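Local coordinates for protein DYNE8 (Micromonospora chersina, PDB 4AMM) that is the acyltransferase domain of an iterative enediyne polyketide synthase, probably loading acyl building blocks for chain assembly in dynemicin biosynthesis, at residues Ala45-Val50 with Asp393-Phe398. Sequence-based numbering, arbitrary orientation.
Sequences AHRGDV and DATPFF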
# COMPACT_ATOMS: atom_id res chain seq x y z
N ALA A 45 -13.41 -5.34 -25.63
CA ALA A 45 -13.92 -6.64 -26.04
C ALA A 45 -13.77 -7.70 -24.95
O ALA A 45 -14.45 -8.72 -24.99
CB ALA A 45 -13.09 -7.10 -27.27
N HIS A 46 -12.93 -7.56 -23.95
CA HIS A 46 -12.63 -8.50 -22.91
C HIS A 46 -12.98 -7.92 -21.55
O HIS A 46 -12.18 -7.54 -20.72
CB HIS A 46 -11.10 -8.83 -22.95
CG HIS A 46 -10.77 -9.61 -24.17
ND1 HIS A 46 -10.24 -9.07 -25.31
CD2 HIS A 46 -11.05 -10.90 -24.44
CE1 HIS A 46 -10.12 -10.04 -26.22
NE2 HIS A 46 -10.58 -11.15 -25.70
N ARG A 47 -14.29 -7.88 -21.31
CA ARG A 47 -14.89 -7.34 -20.07
C ARG A 47 -16.14 -8.12 -19.75
O ARG A 47 -16.78 -8.60 -20.70
CB ARG A 47 -15.07 -5.84 -20.16
CG ARG A 47 -16.06 -5.38 -21.31
CD ARG A 47 -15.85 -3.83 -21.56
NE ARG A 47 -16.83 -3.34 -22.53
CZ ARG A 47 -17.99 -2.74 -22.15
NH1 ARG A 47 -18.17 -2.31 -20.90
NH2 ARG A 47 -18.87 -2.49 -23.11
N GLY A 48 -16.39 -8.25 -18.47
CA GLY A 48 -17.58 -9.02 -18.04
C GLY A 48 -17.12 -10.31 -17.40
O GLY A 48 -16.19 -10.32 -16.61
N ASP A 49 -17.74 -11.42 -17.82
CA ASP A 49 -17.31 -12.75 -17.28
C ASP A 49 -16.26 -13.29 -18.25
O ASP A 49 -16.51 -13.71 -19.37
CB ASP A 49 -18.56 -13.67 -17.36
CG ASP A 49 -18.43 -14.94 -16.56
OD1 ASP A 49 -17.29 -15.30 -16.18
OD2 ASP A 49 -19.51 -15.55 -16.29
N VAL A 50 -15.04 -13.12 -17.85
CA VAL A 50 -13.89 -13.45 -18.70
C VAL A 50 -13.13 -14.48 -17.87
O VAL A 50 -12.42 -14.17 -16.90
CB VAL A 50 -12.98 -12.25 -18.87
CG1 VAL A 50 -11.79 -12.66 -19.70
CG2 VAL A 50 -13.64 -11.03 -19.58
N ASP A 393 -13.78 -4.91 -15.82
CA ASP A 393 -13.83 -4.00 -17.00
C ASP A 393 -12.70 -3.00 -16.86
O ASP A 393 -12.77 -2.17 -15.94
CB ASP A 393 -15.24 -3.34 -17.04
CG ASP A 393 -15.49 -2.49 -18.21
OD1 ASP A 393 -14.49 -2.04 -18.90
OD2 ASP A 393 -16.66 -2.16 -18.53
N ALA A 394 -11.70 -3.09 -17.73
CA ALA A 394 -10.57 -2.18 -17.67
C ALA A 394 -10.74 -0.99 -18.60
O ALA A 394 -9.83 -0.10 -18.70
CB ALA A 394 -9.31 -3.01 -18.08
N THR A 395 -11.89 -0.83 -19.27
CA THR A 395 -12.12 0.35 -20.15
C THR A 395 -11.92 1.74 -19.46
O THR A 395 -11.53 2.64 -20.21
CB THR A 395 -13.44 0.34 -20.94
OG1 THR A 395 -14.52 0.41 -20.00
CG2 THR A 395 -13.55 -0.89 -21.83
N PRO A 396 -12.16 1.89 -18.13
CA PRO A 396 -11.91 3.22 -17.53
C PRO A 396 -10.46 3.68 -17.76
O PRO A 396 -10.26 4.92 -17.77
CB PRO A 396 -12.22 2.99 -16.06
CG PRO A 396 -13.23 1.94 -16.04
CD PRO A 396 -12.79 0.97 -17.16
N PHE A 397 -9.51 2.80 -17.94
CA PHE A 397 -8.15 3.26 -18.15
C PHE A 397 -8.00 3.99 -19.46
O PHE A 397 -7.01 4.70 -19.65
CB PHE A 397 -7.21 2.02 -18.08
CG PHE A 397 -5.74 2.39 -18.07
CD1 PHE A 397 -5.12 2.70 -16.87
CD2 PHE A 397 -5.00 2.38 -19.23
CE1 PHE A 397 -3.73 3.13 -16.85
CE2 PHE A 397 -3.57 2.77 -19.19
CZ PHE A 397 -3.01 3.14 -18.04
N PHE A 398 -8.93 3.84 -20.40
CA PHE A 398 -8.83 4.40 -21.75
C PHE A 398 -9.67 5.65 -21.95
O PHE A 398 -9.59 6.25 -23.01
CB PHE A 398 -9.16 3.30 -22.80
CG PHE A 398 -8.15 2.20 -22.78
CD1 PHE A 398 -6.95 2.38 -23.49
CD2 PHE A 398 -8.31 1.10 -21.94
CE1 PHE A 398 -5.95 1.50 -23.39
CE2 PHE A 398 -7.27 0.13 -21.85
CZ PHE A 398 -6.09 0.34 -22.59
O HOH W 1 -11.65 -4.84 -19.98
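An Asx turn near the C-terminal end of the chain meets the loop between helix 32-45 and strand 52-58 through the salt bridge of Arg-47 and Asp-393. The contact lies on the surface of the chain. It ties the C-terminal tail to the N-terminal antiparallel sheet and its helices, probably the linker that precedes the acyltransferase core.

The Arg-47 and Asp-393 side chains run alongside each other in the same direction. NH1 of Arg-47 donates to OD2 of Asp-393 at 2.8 Å. The oxygen lies close to the guanidinium plane, but the donor reaches it from above the carboxylate plane, and the two planes are turned 52° apart. In Arg-47, chi1 of 63° sets CG between the backbone N and the carbonyl carbon. Its CD then passes alongside the carboxylate, 3.5 Å from OD1 of Asp-393, and the extended chain takes NH1 on to OD2. NE of Arg-47 is hydrogen-bonded to the backbone O of Ala-44, so a second bond steadies the guanidinium.

The other carboxylate oxygen takes its hydrogen bonds from its own segment. OD1 of Asp-393 accepts from N of Thr-395 at 2.9 Å, closing the Asx turn. It also accepts from OG1 of Thr-395 at 2.7 Å, on its syn side. The Thr-395 side chain crosses that of Arg-47 at about a right angle, its CG2 3.7 Å from CD of Arg-47.

Beside the side chains, a water takes a bond from N of Ala-394 and gives one to O of His-46. Backbone bonding between Gly-48 and Asp-392 continues the link.

An asparagine in place of Asp-393 would probably leave the guanidinium of Arg-47 without its countercharge.

The two oxygens thus divide their work. OD1 shapes the turn, and OD2 carries the charge pairing, which being at the surface is probably partly screened by solvent.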